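Local coordinates for spectinomycin phosphotransferase (PDB 3I0O), which probably transfers a phosphate group from a nucleotide to the antibiotic spectinomycin, as an aminoglycoside-phosphotransferase relative of the protein kinases, at residues S48-L53 with Y100-A105; C209-H214 with E233-P238. All blocks are in the same frame, centred on the assembly; numbering follows the deposited sequence.

Interaction 1: S48-L53 with Y100-A105. With ADP (adenosine-5'-diphosphate), chain B.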
# COMPACT_ATOMS: atom_id res chain seq x y z
N SER A 48 23.91 -7.37 -2.63
CA SER A 48 22.89 -7.66 -1.64
C SER A 48 21.58 -7.80 -2.39
O SER A 48 21.34 -7.08 -3.35
CB SER A 48 22.80 -6.55 -0.59
OG SER A 48 23.95 -6.54 0.22
N TYR A 49 20.75 -8.74 -1.96
CA TYR A 49 19.47 -9.01 -2.58
C TYR A 49 18.35 -8.97 -1.55
O TYR A 49 18.55 -9.33 -0.39
CB TYR A 49 19.48 -10.39 -3.23
CG TYR A 49 20.54 -10.59 -4.28
CD1 TYR A 49 20.37 -10.09 -5.57
CD2 TYR A 49 21.71 -11.30 -4.00
CE1 TYR A 49 21.33 -10.29 -6.56
CE2 TYR A 49 22.68 -11.51 -4.98
CZ TYR A 49 22.49 -11.00 -6.26
OH TYR A 49 23.42 -11.22 -7.23
N PHE A 50 17.17 -8.54 -1.98
CA PHE A 50 16.00 -8.50 -1.11
C PHE A 50 15.11 -9.61 -1.65
O PHE A 50 14.63 -9.53 -2.78
CB PHE A 50 15.34 -7.13 -1.21
CG PHE A 50 14.07 -7.01 -0.41
CD1 PHE A 50 12.84 -7.24 -1.01
CD2 PHE A 50 14.11 -6.65 0.93
CE1 PHE A 50 11.66 -7.11 -0.28
CE2 PHE A 50 12.93 -6.51 1.67
CZ PHE A 50 11.70 -6.74 1.07
N ILE A 51 14.92 -10.64 -0.84
CA ILE A 51 14.14 -11.81 -1.23
C ILE A 51 12.76 -11.91 -0.59
O ILE A 51 12.62 -11.87 0.63
CB ILE A 51 14.89 -13.09 -0.87
CG1 ILE A 51 16.36 -12.97 -1.28
CG2 ILE A 51 14.22 -14.29 -1.52
CD1 ILE A 51 16.58 -12.64 -2.73
N LYS A 52 11.76 -12.06 -1.44
CA LYS A 52 10.39 -12.18 -0.98
C LYS A 52 9.87 -13.59 -1.24
O LYS A 52 9.98 -14.11 -2.35
CB LYS A 52 9.48 -11.19 -1.71
CG LYS A 52 9.61 -9.75 -1.27
CD LYS A 52 8.53 -8.88 -1.94
CE LYS A 52 8.59 -7.43 -1.45
NZ LYS A 52 7.50 -6.58 -2.01
N LEU A 53 9.31 -14.21 -0.21
CA LEU A 53 8.73 -15.54 -0.35
C LEU A 53 7.22 -15.32 -0.24
O LEU A 53 6.68 -15.27 0.86
CB LEU A 53 9.21 -16.46 0.76
CG LEU A 53 10.71 -16.70 0.87
CD1 LEU A 53 10.96 -17.68 2.00
CD2 LEU A 53 11.27 -17.24 -0.43
N TYR A 100 15.07 -9.36 -5.63
CA TYR A 100 15.26 -8.03 -6.17
C TYR A 100 16.61 -7.57 -5.67
O TYR A 100 17.14 -8.14 -4.74
CB TYR A 100 14.25 -7.01 -5.63
CG TYR A 100 12.79 -7.30 -5.89
CD1 TYR A 100 12.07 -8.15 -5.06
CD2 TYR A 100 12.12 -6.67 -6.94
CE1 TYR A 100 10.71 -8.37 -5.26
CE2 TYR A 100 10.76 -6.88 -7.14
CZ TYR A 100 10.06 -7.73 -6.30
OH TYR A 100 8.71 -7.92 -6.50
N PRO A 101 17.19 -6.56 -6.30
CA PRO A 101 18.48 -6.13 -5.75
C PRO A 101 18.07 -5.43 -4.44
O PRO A 101 16.92 -5.01 -4.29
CB PRO A 101 19.00 -5.15 -6.79
CG PRO A 101 17.74 -4.61 -7.42
CD PRO A 101 16.87 -5.83 -7.54
N PHE A 102 18.99 -5.31 -3.49
CA PHE A 102 18.66 -4.66 -2.23
C PHE A 102 18.89 -3.16 -2.34
O PHE A 102 19.96 -2.73 -2.78
CB PHE A 102 19.51 -5.22 -1.10
CG PHE A 102 18.98 -4.91 0.28
CD1 PHE A 102 18.19 -5.82 0.95
CD2 PHE A 102 19.27 -3.69 0.89
CE1 PHE A 102 17.68 -5.53 2.23
CE2 PHE A 102 18.77 -3.39 2.16
CZ PHE A 102 17.97 -4.32 2.83
N ILE A 103 17.89 -2.38 -1.95
CA ILE A 103 17.95 -0.92 -1.98
C ILE A 103 17.98 -0.43 -0.52
O ILE A 103 17.06 -0.69 0.25
CB ILE A 103 16.70 -0.33 -2.70
CG1 ILE A 103 16.58 -0.89 -4.11
CG2 ILE A 103 16.76 1.20 -2.72
CD1 ILE A 103 17.69 -0.46 -5.04
N HIS A 104 19.04 0.27 -0.14
CA HIS A 104 19.19 0.74 1.24
C HIS A 104 18.40 2.00 1.65
O HIS A 104 18.27 2.30 2.83
CB HIS A 104 20.68 0.96 1.55
CG HIS A 104 21.46 -0.32 1.66
ND1 HIS A 104 21.48 -1.08 2.82
CD2 HIS A 104 22.20 -1.00 0.75
CE1 HIS A 104 22.20 -2.17 2.61
NE2 HIS A 104 22.64 -2.14 1.36
N ALA A 105 17.86 2.71 0.67
CA ALA A 105 17.11 3.93 0.96
C ALA A 105 15.98 3.70 1.96
O ALA A 105 15.35 2.64 1.99
CB ALA A 105 16.54 4.50 -0.33
PB ADP B . 4.43 -4.91 2.20
O1B ADP B . 3.33 -4.91 1.21
O2B ADP B . 4.56 -6.04 3.15
O3B ADP B . 4.35 -3.54 3.05
PA ADP B . 6.40 -3.46 0.66
O1A ADP B . 6.65 -3.82 -0.75
O2A ADP B . 5.54 -2.30 0.97
O3A ADP B . 5.84 -4.79 1.41
O5' ADP B . 7.82 -3.25 1.40
C5' ADP B . 7.89 -3.00 2.82
C4' ADP B . 9.29 -2.55 3.25
O4' ADP B . 10.29 -3.49 2.82
C3' ADP B . 9.76 -1.22 2.64
O3' ADP B . 9.46 -0.15 3.55
C2' ADP B . 11.28 -1.41 2.59
O2' ADP B . 11.85 -1.09 3.88
C1' ADP B . 11.51 -2.91 2.32
N9 ADP B . 11.86 -3.23 0.89
C8 ADP B . 11.01 -3.50 -0.16
N7 ADP B . 11.62 -3.74 -1.29
C5 ADP B . 12.97 -3.63 -0.97
C6 ADP B . 14.18 -3.77 -1.74
N6 ADP B . 14.18 -4.06 -3.04
N1 ADP B . 15.38 -3.59 -1.10
C2 ADP B . 15.38 -3.29 0.21
N3 ADP B . 14.33 -3.13 1.03
C4 ADP B . 13.13 -3.32 0.36
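Strand 48-54 runs antiparallel to the end of strand 96-101, with Phe50 and Tyr100 as a hydrogen-bonded pair and Tyr49 and Pro101 as the non-hydrogen-bonded pair beside it. This is the nucleotide-binding corner of a kinase-like N-terminal lobe, where strand 96-101 runs out into the hinge. Phe50 N gives a bond of 2.8 Å to Tyr100 O, and Tyr100 N returns one to Phe50 O. Past the bridge, Phe102 N reaches Ser48 O at 2.9 Å.

Phe50 and Tyr100 put their side chains on the same face of the sheet, and here the adenine of ADP lies. With CG anti to the backbone N (chi1 176°), the Phe50 ring lies flat under the base, and ADP C5 sits 3.5 Å above its plane, over the centre. Phe102 meets the edge of that ring with CE1, while its own face looks onto ADP C2. The hinge backbone reads the base edge: Pro101 O accepts from ADP N6, and Ile103 N donates almost straight (176°) to ADP N1. Lys52 crosses the Tyr100 ring obliquely, its CD 4.0 Å from Tyr100 CE1. Its extended chain carries the ammonium on to the alpha-phosphate, where Lys52 NZ hydrogen-bonds ADP O1A at 3.2 Å.

Interaction 2: C209-H214 with E233-P238. With SMI (spectinomycin), chain C.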
# COMPACT_ATOMS: atom_id res chain seq x y z
N CYS A 209 -3.67 2.38 -11.81
CA CYS A 209 -3.36 2.96 -10.51
C CYS A 209 -2.60 2.01 -9.58
O CYS A 209 -2.76 0.79 -9.63
CB CYS A 209 -4.65 3.39 -9.80
SG CYS A 209 -5.53 4.77 -10.59
N HIS A 210 -1.75 2.60 -8.74
CA HIS A 210 -0.99 1.85 -7.77
C HIS A 210 -1.99 1.44 -6.69
O HIS A 210 -2.03 0.29 -6.26
CB HIS A 210 0.11 2.74 -7.19
CG HIS A 210 1.00 2.04 -6.21
ND1 HIS A 210 0.60 1.74 -4.92
CD2 HIS A 210 2.28 1.60 -6.32
CE1 HIS A 210 1.59 1.14 -4.29
NE2 HIS A 210 2.62 1.05 -5.11
N SER A 211 -2.80 2.42 -6.28
CA SER A 211 -3.86 2.26 -5.29
C SER A 211 -3.42 2.43 -3.83
O SER A 211 -4.24 2.66 -2.94
CB SER A 211 -4.55 0.90 -5.43
OG SER A 211 -3.91 -0.07 -4.62
N ASP A 212 -2.12 2.34 -3.59
CA ASP A 212 -1.64 2.45 -2.23
C ASP A 212 -0.29 3.17 -2.17
O ASP A 212 0.60 2.78 -1.43
CB ASP A 212 -1.55 1.03 -1.66
CG ASP A 212 -1.27 1.00 -0.16
OD1 ASP A 212 -1.95 1.74 0.60
OD2 ASP A 212 -0.39 0.22 0.25
N ILE A 213 -0.16 4.24 -2.95
CA ILE A 213 1.09 4.98 -2.98
C ILE A 213 1.23 6.13 -1.99
O ILE A 213 1.15 7.31 -2.35
CB ILE A 213 1.40 5.49 -4.42
CG1 ILE A 213 2.78 6.16 -4.41
CG2 ILE A 213 0.32 6.45 -4.91
CD1 ILE A 213 3.25 6.58 -5.77
N HIS A 214 1.44 5.78 -0.73
CA HIS A 214 1.67 6.76 0.32
C HIS A 214 3.18 6.74 0.55
O HIS A 214 3.90 6.01 -0.13
CB HIS A 214 0.90 6.38 1.58
CG HIS A 214 1.11 4.96 2.02
ND1 HIS A 214 2.24 4.54 2.68
CD2 HIS A 214 0.32 3.87 1.90
CE1 HIS A 214 2.14 3.25 2.96
NE2 HIS A 214 0.98 2.82 2.50
N GLU A 233 -1.36 -4.29 -5.29
CA GLU A 233 -2.75 -3.91 -5.52
C GLU A 233 -3.00 -3.06 -6.75
O GLU A 233 -3.92 -2.26 -6.76
CB GLU A 233 -3.30 -3.17 -4.30
CG GLU A 233 -2.97 -3.81 -2.95
CD GLU A 233 -3.69 -5.13 -2.74
OE1 GLU A 233 -3.67 -6.00 -3.65
OE2 GLU A 233 -4.28 -5.31 -1.66
N PRO A 234 -2.18 -3.19 -7.81
CA PRO A 234 -2.49 -2.33 -8.95
C PRO A 234 -3.94 -2.56 -9.41
O PRO A 234 -4.47 -3.66 -9.27
CB PRO A 234 -1.45 -2.74 -10.00
CG PRO A 234 -1.20 -4.17 -9.68
CD PRO A 234 -1.12 -4.16 -8.16
N MET A 235 -4.58 -1.52 -9.92
CA MET A 235 -5.96 -1.62 -10.37
C MET A 235 -6.29 -0.58 -11.42
O MET A 235 -5.49 0.31 -11.72
CB MET A 235 -6.92 -1.43 -9.18
CG MET A 235 -6.91 -0.02 -8.60
SD MET A 235 -8.26 0.36 -7.47
CE MET A 235 -7.55 0.13 -5.93
N LEU A 236 -7.49 -0.70 -11.98
CA LEU A 236 -7.98 0.25 -12.97
C LEU A 236 -9.00 1.09 -12.20
O LEU A 236 -9.93 0.55 -11.60
CB LEU A 236 -8.62 -0.48 -14.14
CG LEU A 236 -7.60 -1.25 -15.00
CD1 LEU A 236 -8.29 -1.98 -16.14
CD2 LEU A 236 -6.60 -0.26 -15.55
N ALA A 237 -8.80 2.40 -12.19
CA ALA A 237 -9.68 3.28 -11.45
C ALA A 237 -9.37 4.74 -11.74
O ALA A 237 -8.40 5.04 -12.43
CB ALA A 237 -9.51 3.01 -9.94
N PRO A 238 -10.20 5.66 -11.22
CA PRO A 238 -9.94 7.08 -11.47
C PRO A 238 -8.56 7.46 -10.90
O PRO A 238 -8.15 6.94 -9.86
CB PRO A 238 -11.07 7.78 -10.72
CG PRO A 238 -12.19 6.81 -10.84
CD PRO A 238 -11.53 5.46 -10.61
O1 SMI C . 0.52 1.81 6.41
C2 SMI C . 0.83 2.36 7.72
C2M SMI C . 2.05 1.63 8.28
C3 SMI C . -0.40 2.21 8.68
C4 SMI C . -1.54 2.95 8.02
C5 SMI C . -1.78 2.18 6.74
O5 SMI C . -2.88 2.83 6.09
C6 SMI C . -0.63 2.45 5.79
O1B SMI C . -2.10 0.81 6.92
O2B SMI C . -0.70 1.69 4.57
C7 SMI C . -2.35 0.22 5.67
C8 SMI C . -2.75 -1.25 5.89
N8 SMI C . -3.96 -1.23 6.75
C8M SMI C . -4.43 -2.59 7.04
C9 SMI C . -3.06 -1.88 4.49
O9 SMI C . -4.13 -1.15 3.87
C10 SMI C . -1.79 -1.81 3.59
N10 SMI C . -2.02 -2.31 2.33
C1M SMI C . -2.41 -3.73 2.34
C11 SMI C . -1.37 -0.34 3.45
O11 SMI C . -0.21 -0.29 2.65
C12 SMI C . -1.08 0.30 4.79
O4A SMI C . -2.76 2.97 8.76
O4B SMI C . -0.99 4.21 8.03
O HOH W 1 -0.11 -1.74 -5.51
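Cys209 pairs with Met235 as the last bridge of strand 206-209 against strand 235-238, and from there the chain breaks into the catalytic-loop region of the kinase-like fold. Cys209 N gives Met235 O a bond of 2.8 Å, and Met235 N answers to Cys209 O. That same Cys209 O receives the CA-H of Pro234 at 3.2 Å. Cys209 SG lies 3.4 Å from Ala237 O, with Pro238 O close by.

At His210 the strand pairing ends, and a water takes over: it donates to His210 O and accepts from Glu233 N, joining the two backbones where the His210 and Glu233 carbonyl oxygens come close without bonding. The CB of His210 points away from residues 233-238. Its ring ND1 accepts Asp212 N in the ring plane, and its NE2 is tied to Ile229 O, which fixes the rotation of the ring. Ser211 OG turns back to His210 O in a bond so short that its detail is doubtful, and the side chain lies beside Glu233.

Asp212 points its carboxylate at spectinomycin: OD2 takes a very short bond, 2.5 Å, from the drug's O11, while OD1 makes a salt bridge with Arg284. After the inverse gamma turn at Ile213, His214 NE2 sends a weak but straight bond (177°) to the same O11.

Helix 240-243 presses on Cys209, Ile213 and Met235, and Asp242 accepts the backbone N-H groups of His210 and Ser211. Strand 142-143 runs parallel to strand 235-238, and helix 274-298 packs on Ala237, Pro238 and His214.

In the fold
Interaction 1 is complete before the chain reaches interaction 2; their centres are 23 Å apart and their closest atoms about 10 Å. They belong to different sheets: strands 48-54 and 96-101 to the five-stranded antiparallel sheet, strands 206-209 and 235-238 to the small mixed sheet among the helices, and the loops that follow 101 and 209 reach the ligands. The first holds the adenine and alpha-phosphate of ADP, the second meets spectinomycin. Between them lies a magnesium ion, about 7 Å from the side chains of both Lys52 and His210, with Asn217 and Asp230 as its ligands. Nucleotide and antibiotic thus approach from the two sides, consistent with phosphate transfer in the cleft.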